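Long-range contacts in Tae4 (Agrobacterium tumefaciens, PDB 6IJF), which probably acts as a type VI secretion amidase effector, cutting peptide bonds in the cell-wall peptidoglycan of rival bacteria: residues Ser66-Gln71 and Ile80-Arg85; Asn46-Arg51 and Gly131-Val136; Asp7-Asn12 and Ser53-Lys58; Pro14-Ser19 and Cys145-Tyr150. All blocks are in the same frame, centred on the assembly; numbering follows the deposited sequence. Where two conformers were deposited one is given.

Contacts 2 and 3 are buried and share helix 48-58. Its first turn meets strand 131-137 in contact 2, around a thiol, an imidazole and a water; its later turns pack on helix 6-11 in contact 3, mostly through carbon. Contact 4 is also buried and joins two loops beside contact 2, yet it is polar, built from serine hydroxyls and waters. Contact 1 is the mixed case: a small antiparallel pairing, partly buried, whose Ile-80 reaches Ser-53 and Ile-54 of contact 3 while Arg-69 faces outward. Contacts 1 and 4 do not touch, their nearest atoms being about 9 Å apart. Contact 2 touches each of the others.

Contact 1: Ser66-Gln71 and Ile80-Arg85; sequences SSHRIQ and IEVNMR
His-68 and Ile-80 form an antiparallel hydrogen-bonded pair, the bridge of a two-stranded hairpin sheet. Ile-80 N gives His-68 O a nearly straight bond (2.8 Å, 176°), and His-68 N returns one to Ile-80 O at 3.0 Å. On the opposite face of the His-68 carbonyl, Ser-66 OG donates to the same oxygen, so two donors grip it. Packing is tight on the inner side: Ile-70 CG1 lies 3.7 Å from Ile-80 CG1, the two side chains meeting at about a right angle, and Ile-80 continues onto Ile-50 and Ile-54 of helix 48-58. The His-68 ring is held on several sides. Val-82 CG2 sits 3.5 Å above one face, offset toward the rim, in a CH-pi contact. At the ring edge, in plane, ND1 is 2.8 Å from Ser-67 OG, a hydrogen bond in which either atom could donate, while NE2 is bonded to Tyr-44. Ser-67 OG also accepts from Val-82 N (3.1 Å, 158°). Glu-81 leaves its backbone with CG anti to N (chi1 -178°) and then bends, which brings OE1 to a weak bond with Ser-67 N at 3.4 Å and OE2 to Asn-83 N at 3.0 Å, where the helix 84-92 is about to begin. The solvent side is looser: Arg-69 points away from Ile-80 and is exposed. The polar bonds thus fix both the rotation of the imidazole and the bend of the Glu-81 chain, and the carboxylate, which also pairs with Arg-86, probably stays ionised.

Contact 2: Asn46-Arg51 and Gly131-Val136; sequences NTCAIR and GHIDLV
A likely Cys-His-Asp active site, as in papain-like cysteine peptidases and amidases, is assembled where Cys-48 meets His-132. Cys-48 CB lies 3.4 Å from His-132 ND1, approaching the ring obliquely, with SG of Cys-48 4.0 Å from the same nitrogen. SG stands between its own backbone N and carbonyl carbon (chi1 67°), which turns it to the strand, where it takes a weak but straight bond from Ile-133 N (3.6 Å, 168°) and touches Ile-133 CG2. On the far edge of the imidazole, NE2 of His-132 donates in the ring plane to Asp-134 OD2 at 2.8 Å, meeting the carboxylate on its anti side, 31° out of its plane. A water donates to both backbones, 2.8 Å from Cys-48 O and 2.7 Å from Ile-133 O, and so ties the helix start to the strand. One step along the helix, Ala-49 CA rests against Ile-133 CG2. Thr-47 OG1, besides accepting from Arg-51 NE, bonds an acidic side chain of another protein chain. The first turn of helix 48-58 thus lies against strand 131-137, which pairs with strands 116-122 and 144-145, while Met-84 and Leu-87 of helix 84-92 pack against Ile-133 and the helix start.

Contact 3: Asp7-Asn12 and Ser53-Lys58; sequences DTLYSN and SIAFVK
Leu-9 CD1 lies over the centre of the Phe-56 ring, 3.8 Å from its centroid and 6° off the ring normal, a CH-pi contact almost squarely on the face. The other methyl, Leu-9 CD2, touches the far end of that ring at Phe-56 CZ (3.9 Å). This is a helix-helix contact, in which the end of the short helix 6-11 packs on helix 48-58, consistent with the core helix of a papain-like fold. With CG anti to its backbone N (chi1 -168°), Leu-9 reaches across to the other helix, where CD1 also lies 3.6 Å from Ala-55 O. The small Ala-55 permits close backbone approach: its CB is 3.6 Å from Leu-9 O, and its CA is equally near Asn-12 O. Apolar partners close the region: Leu-161 lies against Leu-9, Met-91 against Phe-56, and Leu-135 touches Leu-9 from the central sheet. The long extended chain of Lys-58 leads away to a salt bridge with Glu-32. Past the end of helix 6-11, Asn-12 points toward helix 48-58, and its CG meets Lys-58 CB at 3.6 Å, beside the backbone end of the lysine chain.

Contact 4: Pro14-Ser19 and Cys145-Tyr150; sequences PSSDPS and CASACY
The peptide carbonyl of Ala-146 is met by Ser-15 OG from above its plane, 39° out of it, in a short 2.7 Å hydrogen bond donated by the hydroxyl. The second flat group, the carboxylate of Asp-17, has Ser-19 N above its plane at OD1. Near its other oxygen a water lies 2.8 Å from Asp-17 OD2 and 2.8 Å from Ala-146 O, although more acceptors surround this water than it has protons to give. Asp-17 CB itself packs on Ser-147 O at 3.6 Å. Beside these groups Ser-147 OG accepts a straight bond from Ser-16 N (3.0 Å, 170°) and is bonded to Tyr-13 OH as well, so two hydrogen bonds hold the hydroxyl. A further water joins Ser-16 OG at 2.6 Å to Ser-147 O at 2.7 Å. Two side-chain turns shape the first loop: an ST turn, in which Ser-15 OG accepts from Asp-17 N, and an Asx turn, in which Asp-17 OD1 accepts from Ser-19 N. A chi1 of 168° swings the Ser-15 hydroxyl to the side away from its own N, where it reaches Ala-146 O and still serves the ST turn. The loop that follows strand 144-145 passes close to the likely active site: Ser-147 N and Ala-148 N both donate to Asp-134, and the Tyr-150 ring stands edge-to-face with His-132. A disulfide between Cys-145 and Cys-149 is seen in the same loop.

Contact 1: Ser66-Gln71 and Ile80-Arg85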
loop_
_atom_site.group_PDB
_atom_site.type_symbol
_atom_site.label_atom_id
_atom_site.label_comp_id
_atom_site.label_asym_id
_atom_site.label_seq_id
_atom_site.Cartn_x
_atom_site.Cartn_y
_atom_site.Cartn_z
ATOM N N SER C 66 2.448 -36.426 -9.944
ATOM C CA SER C 66 3.007 -35.072 -10.210
ATOM C C SER C 66 3.107 -34.824 -11.705
ATOM O O SER C 66 3.318 -35.784 -12.447
ATOM C CB SER C 66 4.330 -34.924 -9.513
ATOM O OG SER C 66 5.300 -35.797 -10.064
ATOM N N SER C 67 2.969 -33.575 -12.121
ATOM C CA SER C 67 3.165 -33.136 -13.533
ATOM C C SER C 67 4.654 -33.228 -13.911
ATOM O O SER C 67 4.941 -33.515 -15.070
ATOM C CB SER C 67 2.610 -31.751 -13.763
ATOM O OG SER C 67 3.177 -30.798 -12.870
ATOM N N HIS C 68 5.562 -32.984 -12.961
ATOM C CA HIS C 68 7.002 -32.754 -13.240
ATOM C C HIS C 68 7.877 -33.358 -12.152
ATOM O O HIS C 68 7.356 -33.808 -11.093
ATOM C CB HIS C 68 7.322 -31.256 -13.337
ATOM C CG HIS C 68 6.712 -30.540 -14.491
ATOM N ND1 HIS C 68 5.355 -30.283 -14.582
ATOM C CD2 HIS C 68 7.282 -29.957 -15.577
ATOM C CE1 HIS C 68 5.111 -29.601 -15.682
ATOM N NE2 HIS C 68 6.283 -29.367 -16.302
ATOM N N ARG C 69 9.189 -33.337 -12.402
ATOM C CA ARG C 69 10.198 -33.847 -11.438
ATOM C C ARG C 69 11.343 -32.843 -11.300
ATOM O O ARG C 69 11.662 -32.144 -12.291
ATOM C CB ARG C 69 10.698 -35.229 -11.878
ATOM C CG ARG C 69 9.553 -36.209 -12.019
ATOM C CD ARG C 69 9.903 -37.652 -11.707
ATOM N NE ARG C 69 8.895 -38.341 -10.898
ATOM C CZ ARG C 69 7.727 -38.797 -11.335
ATOM N NH1 ARG C 69 7.357 -38.601 -12.590
ATOM N NH2 ARG C 69 6.917 -39.426 -10.498
ATOM N N ILE C 70 11.914 -32.800 -10.090
ATOM C CA ILE C 70 13.214 -32.135 -9.773
ATOM C C ILE C 70 14.280 -32.876 -10.583
ATOM O O ILE C 70 14.310 -34.131 -10.532
ATOM C CB ILE C 70 13.476 -32.174 -8.258
ATOM C CG1 ILE C 70 12.404 -31.388 -7.487
ATOM C CG2 ILE C 70 14.881 -31.660 -7.923
ATOM C CD1 ILE C 70 12.586 -31.408 -5.974
ATOM N N GLN C 71 15.081 -32.114 -11.337
ATOM C CA GLN C 71 16.067 -32.633 -12.314
ATOM C C GLN C 71 17.487 -32.568 -11.759
ATOM O O GLN C 71 18.371 -33.027 -12.461
ATOM C CB GLN C 71 16.019 -31.819 -13.607
ATOM C CG GLN C 71 14.675 -31.872 -14.316
ATOM C CD GLN C 71 14.317 -33.240 -14.849
ATOM O OE1 GLN C 71 15.160 -33.934 -15.402
ATOM N NE2 GLN C 71 13.059 -33.637 -14.722
ATOM N N ILE C 80 7.090 -32.726 -8.495
ATOM C CA ILE C 80 6.625 -31.313 -8.356
ATOM C C ILE C 80 5.287 -31.222 -9.098
ATOM O O ILE C 80 5.267 -31.529 -10.307
ATOM C CB ILE C 80 7.614 -30.293 -8.977
ATOM C CG1 ILE C 80 8.981 -30.219 -8.293
ATOM C CG2 ILE C 80 6.980 -28.914 -9.080
ATOM C CD1 ILE C 80 8.946 -30.100 -6.807
ATOM N N GLU C 81 4.234 -30.739 -8.449
ATOM C CA GLU C 81 2.983 -30.362 -9.166
ATOM C C GLU C 81 3.042 -28.874 -9.479
ATOM O O GLU C 81 3.197 -28.062 -8.528
ATOM C CB GLU C 81 1.760 -30.727 -8.323
ATOM C CG GLU C 81 0.431 -30.421 -8.994
ATOM C CD GLU C 81 0.357 -30.920 -10.440
ATOM O OE1 GLU C 81 0.315 -32.140 -10.647
ATOM O OE2 GLU C 81 0.380 -30.072 -11.373
ATOM N N VAL C 82 2.938 -28.506 -10.747
ATOM C CA VAL C 82 3.094 -27.080 -11.175
ATOM C C VAL C 82 1.743 -26.366 -11.134
ATOM O O VAL C 82 1.746 -25.128 -11.115
ATOM C CB VAL C 82 3.750 -26.980 -12.561
ATOM C CG1 VAL C 82 3.635 -25.603 -13.189
ATOM C CG2 VAL C 82 5.202 -27.429 -12.493
ATOM N N ASN C 83 0.637 -27.098 -11.137
ATOM C CA ASN C 83 -0.734 -26.540 -11.335
ATOM C C ASN C 83 -1.349 -26.407 -9.949
ATOM O O ASN C 83 -1.448 -27.438 -9.213
ATOM C CB ASN C 83 -1.636 -27.422 -12.210
ATOM C CG ASN C 83 -3.017 -26.833 -12.437
ATOM O OD1 ASN C 83 -3.263 -26.072 -13.373
ATOM N ND2 ASN C 83 -3.936 -27.248 -11.612
ATOM N N MET C 84 -1.742 -25.179 -9.593
ATOM C CA MET C 84 -2.247 -24.907 -8.226
ATOM C C MET C 84 -3.523 -25.722 -7.973
ATOM O O MET C 84 -3.622 -26.343 -6.906
ATOM C CB MET C 84 -2.507 -23.420 -8.020
ATOM C CG MET C 84 -3.172 -23.129 -6.702
ATOM S SD MET C 84 -4.987 -23.125 -6.906
ATOM C CE MET C 84 -5.444 -23.019 -5.172
ATOM N N ARG C 85 -4.435 -25.777 -8.937
ATOM C CA ARG C 85 -5.726 -26.532 -8.777
ATOM C C ARG C 85 -5.429 -28.019 -8.499
ATOM O O ARG C 85 -6.007 -28.607 -7.536
ATOM C CB ARG C 85 -6.615 -26.307 -10.012
ATOM C CG ARG C 85 -8.035 -26.861 -9.862
ATOM C CD ARG C 85 -8.846 -26.841 -11.158
ATOM N NE ARG C 85 -8.528 -25.747 -12.083
ATOM C CZ ARG C 85 -8.977 -24.490 -11.992
ATOM N NH1 ARG C 85 -9.754 -24.120 -10.981
ATOM N NH2 ARG C 85 -8.625 -23.596 -12.907
#

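Contact 2: Asn46-Arg51 and Gly131-Val136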
loop_
_atom_site.group_PDB
_atom_site.type_symbol
_atom_site.label_atom_id
_atom_site.label_comp_id
_atom_site.label_asym_id
_atom_site.label_seq_id
_atom_site.Cartn_x
_atom_site.Cartn_y
_atom_site.Cartn_z
ATOM N N ASN C 46 3.866 -18.716 -12.951
ATOM C CA ASN C 46 3.154 -18.863 -11.657
ATOM C C ASN C 46 3.814 -20.006 -10.881
ATOM O O ASN C 46 3.667 -21.162 -11.280
ATOM C CB ASN C 46 1.644 -18.982 -11.859
ATOM C CG ASN C 46 1.102 -17.783 -12.603
ATOM O OD1 ASN C 46 0.404 -17.945 -13.602
ATOM N ND2 ASN C 46 1.490 -16.595 -12.181
ATOM N N THR C 47 4.555 -19.683 -9.827
ATOM C CA THR C 47 5.474 -20.627 -9.128
ATOM C C THR C 47 4.867 -21.165 -7.839
ATOM O O THR C 47 5.551 -21.979 -7.186
ATOM C CB THR C 47 6.816 -19.916 -8.880
ATOM O OG1 THR C 47 6.547 -18.826 -7.996
ATOM C CG2 THR C 47 7.458 -19.411 -10.156
ATOM N N CYS C 48 3.636 -20.780 -7.459
ATOM C CA CYS C 48 3.130 -21.032 -6.071
ATOM C C CYS C 48 3.106 -22.535 -5.782
ATOM O O CYS C 48 3.536 -22.922 -4.670
ATOM C CB CYS C 48 1.767 -20.396 -5.813
ATOM S SG CYS C 48 0.372 -21.088 -6.764
ATOM N N ALA C 49 2.652 -23.374 -6.730
ATOM C CA ALA C 49 2.499 -24.831 -6.501
ATOM C C ALA C 49 3.874 -25.550 -6.527
ATOM O O ALA C 49 4.051 -26.524 -5.748
ATOM C CB ALA C 49 1.542 -25.441 -7.513
ATOM N N ILE C 50 4.820 -25.080 -7.336
ATOM C CA ILE C 50 6.256 -25.518 -7.293
ATOM C C ILE C 50 6.830 -25.275 -5.891
ATOM O O ILE C 50 7.454 -26.184 -5.295
ATOM C CB ILE C 50 7.079 -24.777 -8.362
ATOM C CG1 ILE C 50 6.554 -25.054 -9.767
ATOM C CG2 ILE C 50 8.553 -25.117 -8.244
ATOM C CD1 ILE C 50 7.062 -24.079 -10.812
ATOM N N ARG C 51 6.609 -24.083 -5.349
ATOM C CA ARG C 51 7.207 -23.690 -4.046
ATOM C C ARG C 51 6.608 -24.571 -2.948
ATOM O O ARG C 51 7.366 -25.086 -2.094
ATOM C CB ARG C 51 7.019 -22.184 -3.815
ATOM C CG ARG C 51 7.772 -21.343 -4.826
ATOM C CD ARG C 51 7.468 -19.855 -4.727
ATOM N NE ARG C 51 8.213 -19.089 -5.710
ATOM C CZ ARG C 51 9.458 -18.651 -5.537
ATOM N NH1 ARG C 51 10.105 -18.932 -4.417
ATOM N NH2 ARG C 51 10.026 -17.907 -6.464
ATOM N N GLY C 131 -5.773 -20.185 -8.909
ATOM C CA GLY C 131 -5.629 -19.402 -7.676
ATOM C C GLY C 131 -4.242 -19.585 -7.096
ATOM O O GLY C 131 -3.291 -19.759 -7.873
ATOM N N HIS C 132 -4.116 -19.436 -5.784
ATOM C CA HIS C 132 -2.808 -19.334 -5.090
ATOM C C HIS C 132 -2.815 -20.324 -3.942
ATOM O O HIS C 132 -3.802 -20.377 -3.191
ATOM C CB HIS C 132 -2.568 -17.900 -4.608
ATOM C CG HIS C 132 -1.265 -17.714 -3.908
ATOM N ND1 HIS C 132 -0.072 -17.800 -4.580
ATOM C CD2 HIS C 132 -0.973 -17.473 -2.607
ATOM C CE1 HIS C 132 0.922 -17.619 -3.718
ATOM N NE2 HIS C 132 0.394 -17.388 -2.503
ATOM N N ILE C 133 -1.739 -21.090 -3.824
ATOM C CA ILE C 133 -1.536 -21.988 -2.657
ATOM C C ILE C 133 -0.248 -21.591 -1.947
ATOM O O ILE C 133 0.715 -21.143 -2.630
ATOM C CB ILE C 133 -1.565 -23.456 -3.122
ATOM C CG1 ILE C 133 -1.680 -24.381 -1.922
ATOM C CG2 ILE C 133 -0.383 -23.779 -4.041
ATOM C CD1 ILE C 133 -2.053 -25.794 -2.293
ATOM N N ASP C 134 -0.247 -21.673 -0.624
ATOM C CA ASP C 134 0.806 -21.021 0.182
ATOM C C ASP C 134 0.754 -21.632 1.575
ATOM O O ASP C 134 -0.137 -22.455 1.846
ATOM C CB ASP C 134 0.599 -19.494 0.219
ATOM C CG ASP C 134 1.862 -18.667 0.390
ATOM O OD1 ASP C 134 2.822 -19.165 0.996
ATOM O OD2 ASP C 134 1.908 -17.565 -0.164
ATOM N N LEU C 135 1.714 -21.250 2.406
ATOM C CA LEU C 135 1.735 -21.547 3.853
ATOM C C LEU C 135 1.340 -20.287 4.595
ATOM O O LEU C 135 1.726 -19.184 4.194
ATOM C CB LEU C 135 3.137 -21.986 4.310
ATOM C CG LEU C 135 3.740 -23.179 3.557
ATOM C CD1 LEU C 135 5.022 -23.617 4.200
ATOM C CD2 LEU C 135 2.766 -24.340 3.436
ATOM N N VAL C 136 0.595 -20.444 5.666
ATOM C CA VAL C 136 0.068 -19.273 6.404
ATOM C C VAL C 136 0.353 -19.468 7.888
ATOM O O VAL C 136 0.296 -20.616 8.366
ATOM C CB VAL C 136 -1.422 -19.057 6.095
ATOM C CG1 VAL C 136 -2.297 -20.237 6.498
ATOM C CG2 VAL C 136 -1.930 -17.752 6.730
HETATM O O HOH W 1 3.418 -20.834 -2.746
#

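Contact 3: Asp7-Asn12 and Ser53-Lys58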
loop_
_atom_site.group_PDB
_atom_site.type_symbol
_atom_site.label_atom_id
_atom_site.label_comp_id
_atom_site.label_asym_id
_atom_site.label_seq_id
_atom_site.Cartn_x
_atom_site.Cartn_y
_atom_site.Cartn_z
ATOM N N ASP C 7 6.676 -26.495 11.454
ATOM C CA ASP C 7 7.941 -25.715 11.529
ATOM C C ASP C 7 8.927 -26.279 10.513
ATOM O O ASP C 7 9.689 -25.490 9.942
ATOM C CB ASP C 7 8.494 -25.683 12.947
ATOM C CG ASP C 7 7.521 -24.986 13.888
ATOM O OD1 ASP C 7 7.043 -23.878 13.527
ATOM O OD2 ASP C 7 7.231 -25.554 14.947
ATOM N N THR C 8 8.898 -27.591 10.272
ATOM C CA THR C 8 9.801 -28.251 9.289
ATOM C C THR C 8 9.364 -27.829 7.886
ATOM O O THR C 8 10.210 -27.405 7.093
ATOM C CB THR C 8 9.791 -29.775 9.459
ATOM O OG1 THR C 8 10.266 -30.056 10.776
ATOM C CG2 THR C 8 10.636 -30.481 8.427
ATOM N N LEU C 9 8.073 -27.955 7.587
ATOM C CA LEU C 9 7.498 -27.582 6.276
ATOM C C LEU C 9 7.854 -26.132 5.931
ATOM O O LEU C 9 8.355 -25.894 4.816
ATOM C CB LEU C 9 5.986 -27.768 6.380
ATOM C CG LEU C 9 5.260 -27.701 5.050
ATOM C CD1 LEU C 9 5.733 -28.813 4.101
ATOM C CD2 LEU C 9 3.752 -27.791 5.296
ATOM N N TYR C 10 7.657 -25.212 6.875
ATOM C CA TYR C 10 7.876 -23.752 6.692
ATOM C C TYR C 10 9.357 -23.466 6.462
ATOM O O TYR C 10 9.731 -22.706 5.529
ATOM C CB TYR C 10 7.340 -22.986 7.902
ATOM C CG TYR C 10 7.212 -21.500 7.681
ATOM C CD1 TYR C 10 8.269 -20.626 7.891
ATOM C CD2 TYR C 10 6.005 -20.968 7.254
ATOM C CE1 TYR C 10 8.124 -19.254 7.703
ATOM C CE2 TYR C 10 5.846 -19.611 7.053
ATOM C CZ TYR C 10 6.908 -18.753 7.265
ATOM O OH TYR C 10 6.697 -17.431 7.009
ATOM N N SER C 11 10.221 -24.066 7.286
ATOM C CA SER C 11 11.697 -23.940 7.153
ATOM C C SER C 11 12.136 -24.386 5.752
ATOM O O SER C 11 13.183 -23.912 5.293
ATOM C CB SER C 11 12.429 -24.742 8.213
ATOM O OG SER C 11 12.400 -26.137 7.889
ATOM N N ASN C 12 11.404 -25.298 5.102
ATOM C CA ASN C 12 11.790 -25.830 3.760
ATOM C C ASN C 12 11.146 -25.054 2.598
ATOM O O ASN C 12 11.390 -25.437 1.424
ATOM C CB ASN C 12 11.456 -27.316 3.680
ATOM C CG ASN C 12 12.453 -28.164 4.449
ATOM O OD1 ASN C 12 12.093 -29.184 5.060
ATOM N ND2 ASN C 12 13.715 -27.783 4.374
ATOM N N SER C 53 5.172 -27.629 -3.354
ATOM C CA SER C 53 5.697 -29.003 -3.660
ATOM C C SER C 53 7.084 -29.190 -3.036
ATOM O O SER C 53 7.291 -30.169 -2.299
ATOM C CB SER C 53 5.766 -29.263 -5.143
ATOM O OG SER C 53 4.507 -29.207 -5.754
ATOM N N ILE C 54 7.984 -28.228 -3.226
ATOM C CA ILE C 54 9.397 -28.313 -2.737
ATOM C C ILE C 54 9.414 -28.376 -1.209
ATOM O O ILE C 54 10.166 -29.214 -0.653
ATOM C CB ILE C 54 10.221 -27.150 -3.295
ATOM C CG1 ILE C 54 10.475 -27.381 -4.778
ATOM C CG2 ILE C 54 11.509 -26.968 -2.513
ATOM C CD1 ILE C 54 10.909 -26.167 -5.534
ATOM N N ALA C 55 8.595 -27.558 -0.546
ATOM C CA ALA C 55 8.487 -27.571 0.923
ATOM C C ALA C 55 8.165 -29.003 1.406
ATOM O O ALA C 55 8.818 -29.483 2.380
ATOM C CB ALA C 55 7.471 -26.565 1.391
ATOM N N PHE C 56 7.206 -29.666 0.764
ATOM C CA PHE C 56 6.774 -31.048 1.142
ATOM C C PHE C 56 7.913 -32.047 0.858
ATOM O O PHE C 56 8.329 -32.769 1.790
ATOM C CB PHE C 56 5.460 -31.427 0.452
ATOM C CG PHE C 56 4.241 -30.971 1.224
ATOM C CD1 PHE C 56 3.786 -31.696 2.302
ATOM C CD2 PHE C 56 3.619 -29.768 0.942
ATOM C CE1 PHE C 56 2.684 -31.279 3.047
ATOM C CE2 PHE C 56 2.525 -29.339 1.682
ATOM C CZ PHE C 56 2.047 -30.113 2.720
ATOM N N VAL C 57 8.424 -32.051 -0.365
ATOM C CA VAL C 57 9.532 -32.960 -0.778
ATOM C C VAL C 57 10.688 -32.842 0.211
ATOM O O VAL C 57 11.118 -33.866 0.718
ATOM C CB VAL C 57 10.001 -32.643 -2.198
ATOM C CG1 VAL C 57 11.321 -33.329 -2.505
ATOM C CG2 VAL C 57 8.939 -33.020 -3.201
ATOM N N LYS C 58 11.145 -31.630 0.519
ATOM C CA LYS C 58 12.339 -31.450 1.399
ATOM C C LYS C 58 11.997 -31.866 2.827
ATOM O O LYS C 58 12.941 -32.125 3.612
ATOM C CB LYS C 58 12.838 -30.008 1.352
ATOM C CG LYS C 58 13.551 -29.679 0.058
ATOM C CD LYS C 58 14.235 -28.350 0.147
ATOM C CE LYS C 58 14.846 -27.965 -1.175
ATOM N NZ LYS C 58 15.637 -26.729 -1.025
#

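Contact 4: Pro14-Ser19 and Cys145-Tyr150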
loop_
_atom_site.group_PDB
_atom_site.type_symbol
_atom_site.label_atom_id
_atom_site.label_comp_id
_atom_site.label_asym_id
_atom_site.label_seq_id
_atom_site.Cartn_x
_atom_site.Cartn_y
_atom_site.Cartn_z
ATOM N N PRO C 14 10.538 -22.170 -0.090
ATOM C CA PRO C 14 11.118 -21.004 -0.764
ATOM C C PRO C 14 10.059 -19.958 -1.151
ATOM O O PRO C 14 9.147 -20.234 -1.950
ATOM C CB PRO C 14 11.791 -21.667 -1.977
ATOM C CG PRO C 14 10.835 -22.761 -2.353
ATOM C CD PRO C 14 10.220 -23.241 -1.044
ATOM N N SER C 15 10.152 -18.762 -0.581
ATOM C CA SER C 15 9.142 -17.690 -0.758
ATOM C C SER C 15 9.427 -16.880 -2.024
ATOM O O SER C 15 10.610 -16.663 -2.361
ATOM C CB SER C 15 9.100 -16.832 0.489
ATOM O OG SER C 15 8.363 -15.633 0.268
ATOM N N SER C 16 8.394 -16.375 -2.703
ATOM C CA SER C 16 8.537 -15.418 -3.835
ATOM C C SER C 16 8.549 -13.955 -3.338
ATOM O O SER C 16 8.620 -13.034 -4.189
ATOM C CB SER C 16 7.445 -15.625 -4.876
ATOM O OG SER C 16 6.179 -15.556 -4.275
ATOM N N ASP C 17 8.479 -13.736 -2.022
ATOM C CA ASP C 17 8.380 -12.392 -1.399
ATOM C C ASP C 17 9.777 -11.959 -0.968
ATOM O O ASP C 17 10.349 -12.529 -0.044
ATOM C CB ASP C 17 7.383 -12.396 -0.245
ATOM C CG ASP C 17 7.254 -11.060 0.489
ATOM O OD1 ASP C 17 7.953 -10.110 0.154
ATOM O OD2 ASP C 17 6.440 -10.985 1.383
ATOM N N PRO C 18 10.381 -10.961 -1.644
ATOM C CA PRO C 18 11.703 -10.466 -1.260
ATOM C C PRO C 18 11.831 -9.990 0.191
ATOM O O PRO C 18 12.941 -9.879 0.668
ATOM C CB PRO C 18 11.902 -9.287 -2.226
ATOM C CG PRO C 18 11.103 -9.685 -3.443
ATOM C CD PRO C 18 9.860 -10.313 -2.856
ATOM N N SER C 19 10.722 -9.660 0.846
ATOM C CA SER C 19 10.734 -9.234 2.267
ATOM C C SER C 19 10.949 -10.439 3.195
ATOM O O SER C 19 11.200 -10.202 4.354
ATOM C CB SER C 19 9.498 -8.489 2.657
ATOM O OG SER C 19 8.364 -9.348 2.817
ATOM N N CYS C 145 0.874 -14.940 4.993
ATOM C CA CYS C 145 1.267 -15.976 4.020
ATOM C C CYS C 145 2.761 -15.819 3.755
ATOM O O CYS C 145 3.276 -14.681 3.714
ATOM C CB CYS C 145 0.382 -15.894 2.785
ATOM S SG CYS C 145 -1.376 -16.166 3.158
ATOM N N ALA C 146 3.411 -16.928 3.485
ATOM C CA ALA C 146 4.858 -16.988 3.210
ATOM C C ALA C 146 5.195 -16.225 1.926
ATOM O O ALA C 146 6.258 -15.558 1.909
ATOM C CB ALA C 146 5.302 -18.430 3.168
ATOM N N SER C 147 4.354 -16.312 0.889
ATOM C CA SER C 147 4.564 -15.618 -0.402
ATOM C C SER C 147 3.540 -14.504 -0.651
ATOM O O SER C 147 3.960 -13.388 -1.023
ATOM C CB SER C 147 4.580 -16.585 -1.535
ATOM O OG SER C 147 5.800 -17.250 -1.593
ATOM N N ALA C 148 2.245 -14.756 -0.483
ATOM C CA ALA C 148 1.199 -13.748 -0.758
ATOM C C ALA C 148 -0.151 -14.263 -0.281
ATOM O O ALA C 148 -0.367 -15.468 -0.354
ATOM C CB ALA C 148 1.164 -13.494 -2.254
ATOM N N CYS C 149 -1.039 -13.388 0.155
ATOM C CA CYS C 149 -2.438 -13.742 0.515
ATOM C C CYS C 149 -3.361 -13.105 -0.540
ATOM O O CYS C 149 -3.038 -12.007 -1.039
ATOM C CB CYS C 149 -2.789 -13.307 1.942
ATOM S SG CYS C 149 -2.711 -11.519 2.052
ATOM N N TYR C 150 -4.462 -13.758 -0.903
ATOM C CA TYR C 150 -5.426 -13.261 -1.921
ATOM C C TYR C 150 -6.843 -13.386 -1.358
ATOM O O TYR C 150 -7.612 -14.260 -1.754
ATOM C CB TYR C 150 -5.292 -14.030 -3.233
ATOM C CG TYR C 150 -4.077 -13.635 -4.015
ATOM C CD1 TYR C 150 -4.095 -12.521 -4.839
ATOM C CD2 TYR C 150 -2.903 -14.362 -3.915
ATOM C CE1 TYR C 150 -2.987 -12.161 -5.582
ATOM C CE2 TYR C 150 -1.785 -13.998 -4.642
ATOM C CZ TYR C 150 -1.831 -12.911 -5.492
ATOM O OH TYR C 150 -0.708 -12.543 -6.159
HETATM O O HOH W 2 5.576 -13.217 -3.229
HETATM O O HOH W 3 5.963 -13.085 3.237
#